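Local coordinates for Glyoxalase/bleomycin resistance protein/dioxygenase (Catenulispora acidiphila, PDB 4N04) that has no established reaction but belongs to the glyoxalase/bleomycin resistance/dioxygenase superfamily and may act as a dioxygenase, at residues N7-V12 with G48-I53; G15-A20 with I53-E58; L28-T33 with A41-E46; H62-L67 with G106-F111; E85-E90 with T100-D105. The protein carries 1 engineered substitution. One frame throughout, in Å; residues are numbered along the deposited sequence.

Interaction 1. Residues N7-V12 with G48-I53; sequences NLFAGV and GRLLYI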
# COMPACT_ATOMS: atom_id res chain seq x y z
N ASN A 7 7.20 -1.89 -16.89
CA ASN A 7 6.23 -2.17 -15.84
C ASN A 7 6.94 -2.37 -14.50
O ASN A 7 7.68 -3.34 -14.31
CB ASN A 7 5.38 -3.39 -16.17
CG ASN A 7 4.36 -3.13 -17.26
OD1 ASN A 7 3.92 -2.00 -17.45
ND2 ASN A 7 3.97 -4.17 -17.97
N LEU A 8 6.70 -1.44 -13.58
CA LEU A 8 7.29 -1.51 -12.27
C LEU A 8 6.35 -2.20 -11.29
O LEU A 8 5.28 -1.68 -10.95
CB LEU A 8 7.65 -0.10 -11.80
CG LEU A 8 8.18 0.06 -10.37
CD1 LEU A 8 9.45 -0.73 -10.19
CD2 LEU A 8 8.38 1.55 -10.05
N PHE A 9 6.75 -3.39 -10.85
CA PHE A 9 6.09 -4.13 -9.78
C PHE A 9 6.79 -3.90 -8.44
O PHE A 9 7.87 -4.45 -8.18
CB PHE A 9 6.11 -5.63 -10.09
CG PHE A 9 5.18 -6.05 -11.21
CD1 PHE A 9 3.93 -6.61 -10.91
CD2 PHE A 9 5.55 -5.90 -12.54
CE1 PHE A 9 3.07 -7.01 -11.93
CE2 PHE A 9 4.69 -6.29 -13.55
CZ PHE A 9 3.45 -6.85 -13.25
N ALA A 10 6.19 -3.07 -7.59
CA ALA A 10 6.71 -2.84 -6.25
C ALA A 10 6.23 -3.96 -5.33
O ALA A 10 5.02 -4.12 -5.14
CB ALA A 10 6.27 -1.47 -5.72
N GLY A 11 7.16 -4.74 -4.78
CA GLY A 11 6.81 -5.90 -3.97
C GLY A 11 6.86 -5.74 -2.46
O GLY A 11 7.64 -4.95 -1.91
N VAL A 12 6.02 -6.49 -1.76
CA VAL A 12 6.03 -6.51 -0.31
C VAL A 12 5.98 -7.95 0.15
O VAL A 12 5.06 -8.68 -0.19
CB VAL A 12 4.82 -5.74 0.29
CG1 VAL A 12 4.86 -5.82 1.81
CG2 VAL A 12 4.81 -4.27 -0.18
N GLY A 48 1.50 0.60 -15.73
CA GLY A 48 2.93 0.43 -15.52
C GLY A 48 3.36 0.56 -14.08
O GLY A 48 4.56 0.47 -13.79
N ARG A 49 2.40 0.76 -13.18
CA ARG A 49 2.68 0.92 -11.75
C ARG A 49 1.84 -0.06 -10.96
O ARG A 49 0.64 0.16 -10.76
CB ARG A 49 2.35 2.33 -11.28
CG ARG A 49 3.35 3.38 -11.67
CD ARG A 49 3.13 3.89 -13.05
NE ARG A 49 1.87 4.61 -13.18
CZ ARG A 49 1.76 5.77 -13.81
NH1 ARG A 49 2.83 6.34 -14.34
NH2 ARG A 49 0.59 6.37 -13.90
N LEU A 50 2.47 -1.13 -10.50
CA LEU A 50 1.73 -2.19 -9.81
C LEU A 50 2.35 -2.48 -8.46
O LEU A 50 3.53 -2.25 -8.25
CB LEU A 50 1.69 -3.46 -10.66
CG LEU A 50 1.23 -3.30 -12.11
CD1 LEU A 50 2.40 -3.03 -13.03
CD2 LEU A 50 0.45 -4.52 -12.57
N LEU A 51 1.52 -2.97 -7.55
CA LEU A 51 1.97 -3.35 -6.23
C LEU A 51 1.60 -4.81 -6.03
O LEU A 51 0.49 -5.22 -6.36
CB LEU A 51 1.25 -2.50 -5.18
CG LEU A 51 1.40 -2.92 -3.71
CD1 LEU A 51 2.81 -2.66 -3.22
CD2 LEU A 51 0.37 -2.20 -2.83
N TYR A 52 2.53 -5.60 -5.51
CA TYR A 52 2.21 -6.98 -5.18
C TYR A 52 2.67 -7.44 -3.80
O TYR A 52 3.70 -7.00 -3.29
CB TYR A 52 2.70 -7.95 -6.27
CG TYR A 52 4.20 -8.17 -6.32
CD1 TYR A 52 4.78 -9.27 -5.69
CD2 TYR A 52 5.03 -7.29 -7.00
CE1 TYR A 52 6.15 -9.48 -5.73
CE2 TYR A 52 6.40 -7.50 -7.06
CZ TYR A 52 6.96 -8.59 -6.43
OH TYR A 52 8.33 -8.79 -6.48
N ILE A 53 1.88 -8.32 -3.19
CA ILE A 53 2.26 -8.97 -1.95
C ILE A 53 2.50 -10.46 -2.20
O ILE A 53 1.85 -11.08 -3.04
CB ILE A 53 1.18 -8.79 -0.87
CG1 ILE A 53 -0.13 -9.45 -1.32
CG2 ILE A 53 0.96 -7.32 -0.58
CD1 ILE A 53 -1.26 -9.35 -0.30
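Leu-8 and Arg-49 open a run of parallel pairs that continues through Phe-9/Leu-50, Ala-10/Leu-51 and Gly-11/Tyr-52 to Val-12/Ile-53. This joins the first and last strands of the first beta-alpha-beta-beta-beta half of the vicinal-oxygen-chelate fold; helix 17-28 and strands 34-37 and 40-46 lie between them in the chain.

Five backbone hydrogen bonds alternate across the gap. They start with Leu-8 N to Gly-48 O at 2.9 Å, run through Leu-50 N to Leu-8 O, Ala-10 N to Leu-50 O and Tyr-52 N to Ala-10 O, and finish with Val-12 N to Tyr-52 O at 2.8 Å.

The aromatic contacts are all on the Phe-9, Leu-50 and Tyr-52 face. Phe-9 and Leu-50 run alongside each other in the same direction, and Leu-50 CD1 sits over the centre of the Phe-9 ring, 4.0 Å from its centroid, as a CH-pi contact. Tyr-52 crosses Phe-9 at about a right angle, its CE2 3.6 Å from Phe-9 CB. The side chain of Phe-9 also comes within about 3 Å of a bound cyclohexylaminoethanesulfonate, probably from the crystallisation liquor.

On the other face the apolar contacts are thinner: Leu-51 CD1 reaches Val-12 CG2 at 4.0 Å, and both side chains go on to touch Tyr-24 of helix 17-28.

Tyr-52 has its CG between the backbone N and the carbonyl carbon (chi1 73°), which swings the ring back across the neighbouring strand. There the bare CA of Gly-11 lies over its face, 3.7 Å from the ring centroid and displaced toward the rim.

Interaction 2. Residues G15-A20 with I53-E58; sequences GDFGAA and IVERPE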
# COMPACT_ATOMS: atom_id res chain seq x y z
N GLY A 15 3.80 -12.02 6.01
CA GLY A 15 3.74 -13.21 6.85
C GLY A 15 2.50 -14.05 6.57
O GLY A 15 2.55 -15.00 5.79
N ASP A 16 1.36 -13.75 7.20
CA ASP A 16 0.10 -14.41 6.86
C ASP A 16 -0.52 -13.76 5.63
O ASP A 16 -0.84 -12.57 5.65
CB ASP A 16 -0.87 -14.36 8.04
CG ASP A 16 -2.32 -14.62 7.63
OD1 ASP A 16 -2.58 -15.36 6.65
OD2 ASP A 16 -3.22 -14.07 8.29
N PHE A 17 -0.70 -14.53 4.57
CA PHE A 17 -1.23 -13.97 3.33
C PHE A 17 -2.64 -13.40 3.50
O PHE A 17 -2.90 -12.26 3.10
CB PHE A 17 -1.19 -15.00 2.21
CG PHE A 17 -1.69 -14.47 0.90
CD1 PHE A 17 -0.87 -13.71 0.08
CD2 PHE A 17 -2.98 -14.74 0.47
CE1 PHE A 17 -1.32 -13.22 -1.14
CE2 PHE A 17 -3.44 -14.26 -0.75
CZ PHE A 17 -2.61 -13.50 -1.55
N GLY A 18 -3.54 -14.17 4.11
CA GLY A 18 -4.90 -13.71 4.33
C GLY A 18 -5.04 -12.38 5.05
O GLY A 18 -5.81 -11.51 4.62
N ALA A 19 -4.30 -12.19 6.14
CA ALA A 19 -4.34 -10.92 6.87
C ALA A 19 -3.86 -9.79 5.97
O ALA A 19 -4.45 -8.71 5.93
CB ALA A 19 -3.50 -10.99 8.12
N ALA A 20 -2.78 -10.05 5.24
CA ALA A 20 -2.18 -9.03 4.40
C ALA A 20 -3.11 -8.65 3.24
O ALA A 20 -3.28 -7.47 2.92
CB ALA A 20 -0.81 -9.49 3.88
N ILE A 53 1.88 -8.32 -3.19
CA ILE A 53 2.26 -8.97 -1.95
C ILE A 53 2.50 -10.46 -2.20
O ILE A 53 1.85 -11.08 -3.04
CB ILE A 53 1.18 -8.79 -0.87
CG1 ILE A 53 -0.13 -9.45 -1.32
CG2 ILE A 53 0.96 -7.32 -0.58
CD1 ILE A 53 -1.26 -9.35 -0.30
N VAL A 54 3.45 -11.03 -1.48
CA VAL A 54 3.72 -12.45 -1.61
C VAL A 54 4.06 -12.98 -0.23
O VAL A 54 4.68 -12.28 0.56
CB VAL A 54 4.88 -12.72 -2.59
CG1 VAL A 54 6.09 -11.89 -2.23
CG2 VAL A 54 5.22 -14.22 -2.63
N GLU A 55 3.65 -14.20 0.08
CA GLU A 55 3.99 -14.78 1.37
C GLU A 55 5.46 -15.24 1.38
O GLU A 55 5.81 -16.24 0.77
CB GLU A 55 3.03 -15.93 1.69
CG GLU A 55 3.14 -16.44 3.12
CD GLU A 55 2.00 -17.38 3.52
OE1 GLU A 55 2.29 -18.52 3.93
OE2 GLU A 55 0.81 -16.99 3.45
N ARG A 56 6.32 -14.45 2.03
CA ARG A 56 7.70 -14.85 2.29
C ARG A 56 7.99 -14.36 3.70
O ARG A 56 8.56 -13.27 3.87
CB ARG A 56 8.69 -14.22 1.30
CG ARG A 56 8.21 -14.12 -0.13
CD ARG A 56 9.05 -14.93 -1.09
NE ARG A 56 10.35 -14.34 -1.43
CZ ARG A 56 11.51 -14.86 -1.07
NH1 ARG A 56 12.65 -14.29 -1.42
NH2 ARG A 56 11.53 -15.98 -0.35
N PRO A 57 7.57 -15.13 4.70
CA PRO A 57 7.61 -14.64 6.08
C PRO A 57 9.00 -14.24 6.56
O PRO A 57 9.10 -13.37 7.41
CB PRO A 57 7.04 -15.81 6.90
CG PRO A 57 6.92 -16.95 5.96
CD PRO A 57 6.81 -16.39 4.59
N GLU A 58 10.05 -14.83 6.00
CA GLU A 58 11.40 -14.48 6.43
C GLU A 58 11.78 -13.05 6.05
O GLU A 58 12.76 -12.53 6.57
CB GLU A 58 12.45 -15.49 5.94
CG GLU A 58 12.67 -15.50 4.44
CD GLU A 58 11.56 -16.23 3.66
OE1 GLU A 58 10.62 -16.79 4.28
OE2 GLU A 58 11.62 -16.25 2.41
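Phe-17 N donates to Glu-55 OE2 at 3.1 Å, with a bent N-H...O angle of 137°, and the amide comes in from above the carboxylate plane. The same oxygen lies against Phe-17 CB, so one carboxylate oxygen meets both the backbone and the root of the side chain at the first turn of helix 17-28. Glu-55 gets there with an extended chain: CG is anti to the backbone N (chi1 -170°), and the stem passes close to the Gly-15 carbonyl, with CG 3.1 Å from Gly-15 O.

Asp-16 is the N-cap of this helix. Its OD2 takes a weak bond from Ala-19 N at 3.1 Å, while its OD1 stays 4.9 Å from Glu-55 OE2. Two acidic groups thus share one helix start, where the positive end of the helix dipole would probably ease their mutual repulsion.

Beyond the polar end the contact turns apolar. Phe-17 and Ile-53 cross at about a right angle, and Phe-17 CE1 lies 4.0 Å from Ile-53 CG1. Ile-53 CD1 carries on to Ala-20, one turn further along, where it is 4.2 Å from Ala-20 CB. At the other end Gly-15 passes Pro-57, their CA atoms 4.2 Å apart.

The helix start therefore sits on the C-terminal end of strand 49-55. Strand 8-14 flanks that strand through backbone bonds between Val-54 and both Val-12 and Val-14, and Ala-41 of strand 40-46 pairs with Ile-53 and also touches Phe-17. From the other half of the fold, Asp-105 accepts a bond from Gly-15 N.

Interaction 3. Residues L28-T33 with A41-E46; sequences LGAEPT and AVWQLE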
# COMPACT_ATOMS: atom_id res chain seq x y z
N LEU A 28 -6.23 0.03 -0.22
CA LEU A 28 -6.29 0.48 -1.61
C LEU A 28 -7.74 0.65 -2.10
O LEU A 28 -8.01 1.36 -3.07
CB LEU A 28 -5.51 -0.48 -2.52
CG LEU A 28 -4.02 -0.75 -2.23
CD1 LEU A 28 -3.56 -2.01 -2.97
CD2 LEU A 28 -3.15 0.44 -2.61
N GLY A 29 -8.69 0.00 -1.42
CA GLY A 29 -10.08 0.08 -1.81
C GLY A 29 -10.34 -0.56 -3.17
O GLY A 29 -11.19 -0.12 -3.94
N ALA A 30 -9.58 -1.60 -3.47
CA ALA A 30 -9.78 -2.36 -4.69
C ALA A 30 -9.38 -3.78 -4.43
O ALA A 30 -8.68 -4.08 -3.47
CB ALA A 30 -8.97 -1.78 -5.83
N GLU A 31 -9.86 -4.67 -5.29
CA GLU A 31 -9.53 -6.08 -5.23
C GLU A 31 -8.30 -6.26 -6.07
O GLU A 31 -8.03 -5.46 -6.97
CB GLU A 31 -10.69 -6.89 -5.83
CG GLU A 31 -11.94 -6.88 -4.98
CD GLU A 31 -11.91 -7.98 -3.94
OE1 GLU A 31 -11.09 -8.91 -4.09
OE2 GLU A 31 -12.72 -7.91 -2.98
N PRO A 32 -7.52 -7.31 -5.78
CA PRO A 32 -6.35 -7.62 -6.59
C PRO A 32 -6.72 -7.69 -8.06
O PRO A 32 -7.77 -8.23 -8.40
CB PRO A 32 -5.95 -9.00 -6.09
CG PRO A 32 -6.37 -9.00 -4.67
CD PRO A 32 -7.62 -8.17 -4.59
N THR A 33 -5.89 -7.12 -8.93
CA THR A 33 -6.09 -7.28 -10.37
C THR A 33 -5.94 -8.75 -10.82
O THR A 33 -6.65 -9.19 -11.71
CB THR A 33 -5.13 -6.38 -11.16
OG1 THR A 33 -5.31 -5.01 -10.75
CG2 THR A 33 -5.37 -6.50 -12.65
N ALA A 41 -0.69 -11.71 -4.65
CA ALA A 41 -1.72 -10.85 -5.19
C ALA A 41 -1.08 -9.59 -5.76
O ALA A 41 -0.21 -8.99 -5.13
CB ALA A 41 -2.72 -10.50 -4.11
N VAL A 42 -1.52 -9.21 -6.96
CA VAL A 42 -1.01 -8.06 -7.68
C VAL A 42 -2.13 -7.03 -7.87
O VAL A 42 -3.23 -7.38 -8.29
CB VAL A 42 -0.52 -8.47 -9.07
CG1 VAL A 42 -0.06 -7.26 -9.87
CG2 VAL A 42 0.58 -9.50 -8.97
N TRP A 43 -1.86 -5.77 -7.53
CA TRP A 43 -2.77 -4.68 -7.85
C TRP A 43 -2.16 -3.83 -8.92
O TRP A 43 -1.02 -3.37 -8.79
CB TRP A 43 -3.02 -3.78 -6.65
CG TRP A 43 -3.89 -4.32 -5.59
CD1 TRP A 43 -5.20 -4.00 -5.37
CD2 TRP A 43 -3.53 -5.24 -4.56
NE1 TRP A 43 -5.68 -4.67 -4.28
CE2 TRP A 43 -4.68 -5.45 -3.76
CE3 TRP A 43 -2.35 -5.92 -4.24
CZ2 TRP A 43 -4.68 -6.30 -2.67
CZ3 TRP A 43 -2.36 -6.78 -3.15
CH2 TRP A 43 -3.51 -6.96 -2.37
N GLN A 44 -2.92 -3.59 -9.99
CA GLN A 44 -2.54 -2.54 -10.91
C GLN A 44 -3.13 -1.24 -10.39
O GLN A 44 -4.35 -1.10 -10.30
CB GLN A 44 -3.06 -2.80 -12.31
CG GLN A 44 -2.71 -1.68 -13.25
CD GLN A 44 -2.68 -2.13 -14.68
OE1 GLN A 44 -2.18 -3.21 -14.99
NE2 GLN A 44 -3.23 -1.31 -15.57
N LEU A 45 -2.25 -0.32 -10.03
CA LEU A 45 -2.65 0.96 -9.47
C LEU A 45 -2.91 1.92 -10.61
O LEU A 45 -3.80 2.76 -10.55
CB LEU A 45 -1.55 1.50 -8.56
CG LEU A 45 -1.12 0.50 -7.49
CD1 LEU A 45 -0.05 1.09 -6.60
CD2 LEU A 45 -2.32 0.06 -6.66
N GLU A 46 -2.13 1.75 -11.66
CA GLU A 46 -2.15 2.62 -12.81
C GLU A 46 -1.32 1.91 -13.85
O GLU A 46 -0.73 0.86 -13.58
CB GLU A 46 -1.54 3.98 -12.47
CG GLU A 46 -2.22 5.14 -13.14
CD GLU A 46 -3.66 5.31 -12.69
OE1 GLU A 46 -4.57 4.78 -13.38
OE2 GLU A 46 -3.87 5.97 -11.65
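Leu-28 and Pro-32 hold the indole of Trp-43 between them, one on each face, and this is the tight part of the contact. Leu-28 CD1 stands almost straight above the five-membered ring, 3.4 Å from its centroid and 5° off the normal. On the opposite face Pro-32 CA is 3.9 Å from the same centroid, and Pro-32 CG reaches out over the benzo side to Trp-43 CZ2 at 3.8 Å. The indole N-H is used too: Trp-43 NE1 donates to Ala-30 O at 3.2 Å, nearly straight at 167°. That oxygen lies in the indole plane, while the N-H meets the carbonyl group from well above its own plane.

In this vicinal-oxygen-chelate fold of beta-alpha-beta-beta-beta units, 28-33 leaves helix 17-28 for strand 34-37, and it wraps around a side chain of strand 40-46. Leu-21 and Tyr-24 of the helix also touch the indole.

Toward solvent the contact thins to polar bonds beside the exposed Thr-33 and Gln-44. With Thr-33 OG1 anti to the carbonyl carbon (chi1 -57°), the hydroxyl accepts from Gln-44 N at 2.9 Å; Thr-33 N makes a weak bond to Val-42 O. The exposed Glu-31 turns outward to a salt bridge with Arg-25.

Interaction 4. Residues H62-L67 with G106-F111; sequences HAMQTL and GSEIAF. Engineered in segment 62-67: Met-64 (natural residue Val).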
# COMPACT_ATOMS: atom_id res chain seq x y z
N HIS A 62 9.46 -5.41 6.37
CA HIS A 62 10.66 -4.62 6.15
C HIS A 62 10.57 -3.76 4.90
O HIS A 62 11.55 -3.09 4.56
CB HIS A 62 11.86 -5.54 5.99
CG HIS A 62 12.24 -6.24 7.25
ND1 HIS A 62 12.80 -5.58 8.32
CD2 HIS A 62 12.16 -7.54 7.60
CE1 HIS A 62 13.05 -6.44 9.29
NE2 HIS A 62 12.67 -7.64 8.88
N ALA A 63 9.43 -3.81 4.21
CA ALA A 63 9.33 -3.19 2.90
C ALA A 63 9.04 -1.71 3.06
O ALA A 63 8.54 -1.27 4.09
CB ALA A 63 8.26 -3.88 2.05
N MSE A 64 9.38 -0.93 2.05
CA MSE A 64 8.95 0.45 2.04
C MSE A 64 8.59 0.91 0.64
O MSE A 64 9.41 0.84 -0.26
CB MSE A 64 9.98 1.37 2.69
CG MSE A 64 11.40 1.13 2.29
SE MSE A 64 12.47 1.93 3.71
CE MSE A 64 11.81 0.81 5.17
N GLN A 65 7.34 1.34 0.48
CA GLN A 65 6.85 1.80 -0.80
C GLN A 65 6.19 3.16 -0.62
O GLN A 65 5.52 3.41 0.39
CB GLN A 65 5.85 0.79 -1.38
CG GLN A 65 6.32 -0.67 -1.34
CD GLN A 65 7.50 -0.97 -2.27
OE1 GLN A 65 7.97 -0.10 -2.98
NE2 GLN A 65 7.96 -2.21 -2.27
N THR A 66 6.40 4.06 -1.56
CA THR A 66 5.76 5.37 -1.48
C THR A 66 4.94 5.67 -2.73
O THR A 66 5.42 5.50 -3.85
CB THR A 66 6.78 6.50 -1.24
OG1 THR A 66 7.51 6.21 -0.05
CG2 THR A 66 6.08 7.82 -1.07
N LEU A 67 3.69 6.09 -2.53
CA LEU A 67 2.88 6.50 -3.67
C LEU A 67 2.53 7.97 -3.54
O LEU A 67 1.99 8.41 -2.52
CB LEU A 67 1.60 5.67 -3.83
CG LEU A 67 1.46 4.22 -3.36
CD1 LEU A 67 0.21 3.59 -3.97
CD2 LEU A 67 2.66 3.40 -3.69
N GLY A 106 4.30 -4.80 9.59
CA GLY A 106 5.14 -3.67 9.93
C GLY A 106 5.81 -2.96 8.76
O GLY A 106 6.53 -1.99 8.95
N SER A 107 5.59 -3.45 7.54
CA SER A 107 6.10 -2.74 6.38
C SER A 107 5.42 -1.37 6.27
O SER A 107 4.28 -1.20 6.71
CB SER A 107 5.87 -3.55 5.11
OG SER A 107 6.81 -4.59 5.01
N GLU A 108 6.13 -0.41 5.68
CA GLU A 108 5.66 0.97 5.59
C GLU A 108 5.15 1.29 4.19
O GLU A 108 5.89 1.20 3.22
CB GLU A 108 6.79 1.94 5.95
CG GLU A 108 7.30 1.79 7.37
CD GLU A 108 8.57 2.61 7.67
OE1 GLU A 108 9.04 3.34 6.76
OE2 GLU A 108 9.10 2.53 8.80
N ILE A 109 3.88 1.67 4.11
CA ILE A 109 3.32 2.14 2.85
C ILE A 109 2.97 3.61 3.01
O ILE A 109 2.02 3.96 3.70
CB ILE A 109 2.02 1.38 2.47
CG1 ILE A 109 2.20 -0.12 2.67
CG2 ILE A 109 1.63 1.69 1.04
CD1 ILE A 109 3.21 -0.74 1.73
N ALA A 110 3.74 4.48 2.36
CA ALA A 110 3.51 5.91 2.48
C ALA A 110 2.80 6.52 1.27
O ALA A 110 2.99 6.10 0.13
CB ALA A 110 4.82 6.65 2.76
N PHE A 111 1.97 7.52 1.56
CA PHE A 111 1.24 8.25 0.55
C PHE A 111 1.52 9.73 0.69
O PHE A 111 1.30 10.31 1.75
CB PHE A 111 -0.26 8.02 0.70
CG PHE A 111 -0.69 6.62 0.40
CD1 PHE A 111 -1.13 6.28 -0.87
CD2 PHE A 111 -0.67 5.65 1.39
CE1 PHE A 111 -1.53 4.99 -1.14
CE2 PHE A 111 -1.08 4.36 1.12
CZ PHE A 111 -1.51 4.02 -0.15
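Phe-111 and Leu-67 run alongside each other in the same direction, and Leu-67 CD1 and CG both meet the CE1 corner of the Phe-111 ring obliquely, at 3.6 and 3.8 Å. Leu-27 of helix 17-28 and Leu-72 and Val-75 of helix 72-81 also pack on this phenylalanine. The other flat group is the Glu-108 carboxylate, whose OE1 lies 4.1 Å from CE of Met-64, an engineered residue present as selenomethionine; the two side chains lie side by side, Glu-108 extended and the selenomethionine bent at its end, on the face shared with Thr-66 and Ala-110.

These strands run parallel and pair from Met-64/Glu-108 to Leu-67/Phe-111; first and last in chain order, they are neighbours in the second sheet of this vicinal-oxygen-chelate fold. Backbone bonds alternate across them, from Glu-108 N to Ala-63 O at 3.0 Å, through Gln-65 N to Glu-108 O and Ala-110 N to Gln-65 O, to Leu-67 N with Ala-110 O at 2.8 Å.

Ahead of the regular pairs a side chain takes over. Ser-107 OG, anti to its carbonyl carbon (chi1 -77°), accepts from Ala-63 N at 2.8 Å. Gln-65 NE2 makes a weak bond with Gly-11 O on strand 8-14.

Interaction 5. Residues E85-E90 with T100-D105; sequences EAAKQE and TYLDPD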
# COMPACT_ATOMS: atom_id res chain seq x y z
N GLU A 85 -6.33 2.95 9.54
CA GLU A 85 -5.84 4.30 9.85
C GLU A 85 -4.34 4.41 9.64
O GLU A 85 -3.62 3.41 9.67
CB GLU A 85 -6.19 4.68 11.29
CG GLU A 85 -7.68 4.68 11.59
CD GLU A 85 -8.43 5.76 10.83
OE1 GLU A 85 -7.96 6.92 10.85
OE2 GLU A 85 -9.47 5.45 10.22
N ALA A 86 -3.87 5.63 9.40
CA ALA A 86 -2.44 5.86 9.22
C ALA A 86 -1.69 5.69 10.54
O ALA A 86 -2.23 5.95 11.61
CB ALA A 86 -2.20 7.24 8.63
N ALA A 87 -0.44 5.26 10.44
CA ALA A 87 0.44 5.20 11.59
C ALA A 87 0.93 6.62 11.96
O ALA A 87 1.01 6.97 13.14
CB ALA A 87 1.63 4.31 11.28
N LYS A 88 1.23 7.43 10.95
CA LYS A 88 1.82 8.74 11.17
C LYS A 88 1.42 9.71 10.07
O LYS A 88 1.33 9.31 8.91
CB LYS A 88 3.35 8.61 11.21
CG LYS A 88 4.04 9.91 11.57
CD LYS A 88 5.54 9.86 11.34
CE LYS A 88 6.20 11.12 11.95
NZ LYS A 88 7.66 11.27 11.65
N GLN A 89 1.18 10.97 10.44
CA GLN A 89 1.02 12.06 9.46
C GLN A 89 2.03 13.19 9.64
O GLN A 89 2.09 13.83 10.68
CB GLN A 89 -0.38 12.66 9.53
CG GLN A 89 -1.43 11.79 8.90
CD GLN A 89 -2.71 12.55 8.61
OE1 GLN A 89 -2.67 13.69 8.12
NE2 GLN A 89 -3.85 11.94 8.94
N GLU A 90 2.82 13.45 8.61
CA GLU A 90 3.80 14.52 8.63
C GLU A 90 3.30 15.62 7.71
O GLU A 90 3.01 15.38 6.54
CB GLU A 90 5.17 14.02 8.15
CG GLU A 90 5.71 12.82 8.91
CD GLU A 90 7.10 12.38 8.45
OE1 GLU A 90 8.06 13.19 8.57
OE2 GLU A 90 7.24 11.23 7.97
N THR A 100 1.85 7.76 6.58
CA THR A 100 2.43 6.43 6.56
C THR A 100 1.52 5.38 7.16
O THR A 100 1.02 5.53 8.27
CB THR A 100 3.76 6.41 7.30
OG1 THR A 100 4.63 7.40 6.74
CG2 THR A 100 4.41 5.04 7.19
N TYR A 101 1.33 4.29 6.43
CA TYR A 101 0.59 3.16 6.94
C TYR A 101 1.54 2.03 7.30
O TYR A 101 2.57 1.84 6.63
CB TYR A 101 -0.41 2.67 5.90
CG TYR A 101 -1.53 3.64 5.67
CD1 TYR A 101 -2.70 3.58 6.43
CD2 TYR A 101 -1.43 4.63 4.71
CE1 TYR A 101 -3.74 4.48 6.23
CE2 TYR A 101 -2.46 5.54 4.50
CZ TYR A 101 -3.61 5.46 5.26
OH TYR A 101 -4.64 6.35 5.05
N LEU A 102 1.21 1.29 8.34
CA LEU A 102 1.94 0.08 8.66
C LEU A 102 1.05 -1.13 8.38
O LEU A 102 -0.04 -1.23 8.95
CB LEU A 102 2.38 0.09 10.12
CG LEU A 102 3.37 1.19 10.46
CD1 LEU A 102 3.66 1.21 11.95
CD2 LEU A 102 4.65 1.05 9.66
N ASP A 103 1.50 -2.03 7.51
CA ASP A 103 0.76 -3.27 7.21
C ASP A 103 0.83 -4.22 8.41
O ASP A 103 1.59 -3.96 9.35
CB ASP A 103 1.19 -3.90 5.86
CG ASP A 103 2.49 -4.72 5.92
OD1 ASP A 103 3.09 -4.93 7.00
OD2 ASP A 103 2.91 -5.19 4.84
N PRO A 104 0.04 -5.32 8.40
CA PRO A 104 0.06 -6.23 9.56
C PRO A 104 1.44 -6.73 10.00
O PRO A 104 1.63 -7.03 11.18
CB PRO A 104 -0.81 -7.39 9.07
CG PRO A 104 -1.82 -6.73 8.20
CD PRO A 104 -1.05 -5.64 7.47
N ASP A 105 2.41 -6.77 9.10
CA ASP A 105 3.77 -7.18 9.47
C ASP A 105 4.71 -6.04 9.85
O ASP A 105 5.80 -6.29 10.36
CB ASP A 105 4.40 -8.00 8.35
CG ASP A 105 3.72 -9.34 8.17
OD1 ASP A 105 3.91 -10.21 9.04
OD2 ASP A 105 3.00 -9.51 7.17
O HOH W 1 -0.93 1.95 9.55
O HOH W 2 4.29 10.27 7.46
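Tyr-101 has CG anti to the carbonyl carbon (chi1 -69°) and its ring set upright on that bond (chi2 -89°), which lays the ring beside the backbone of Glu-85 and Ala-86. Ala-86 CB stands over one face, displaced toward the rim, 4.2 Å from the centroid. The ring presses on the backbone, CE1 of Tyr-101 being 3.4 Å from Ala-86 N. Leu-76 and Ala-79 of helix 72-81 and Leu-27 of helix 17-28 touch the tyrosine too.

One carbonyl grips two amides here: Thr-100 O accepts from Ala-87 N at 2.6 Å and from Lys-88 N at 3.3 Å, the latter in the carbonyl plane on a lone pair. Ala-87 and Lys-88 thus both face Thr-100, a classic beta bulge at the mouth of the antiparallel hairpin 88-91/97-102, with 88-91 an edge strand of its sheet within the chain. Thr-100 N returns a bond to Lys-88 O at 2.8 Å (171°), completing the antiparallel hydrogen-bonded pair Lys-88/Thr-100.

Ala-87 CB also packs against Leu-102 CG at 3.7 Å. One water bridges Glu-85 O and Leu-102 N; another lies between Glu-90 OE2 and Thr-100 OG1. Past the strand, Asp-103 OD1 takes a bond from Ser-107 N and OD2 one from Tyr-24 OH.

Overall arrangement
Interactions 1 and 4 are the equivalent parallel strand pairs of two sheets with the same strand order. Their centres are about 12 Å apart, and they meet directly: Val-12 CG1 is 3.9 Å from Ala-63 CB. Interaction 3 adjoins interaction 1 in the first sheet through Leu-51 O and Trp-43 N, 2.7 Å apart; interaction 5 adjoins interaction 4 in the second through Ile-109 O and Tyr-101 N at 2.8 Å. Interaction 2 shares Ile-53 with interaction 1 and reaches interaction 5 where Gly-15 N meets Asp-105 OD2. The bound cyclohexylaminoethanesulfonate, close to Phe-9 and about 4 Å from the side chain of Val-42 on the same sheet face, may mark a pocket beside interactions 1 and 3.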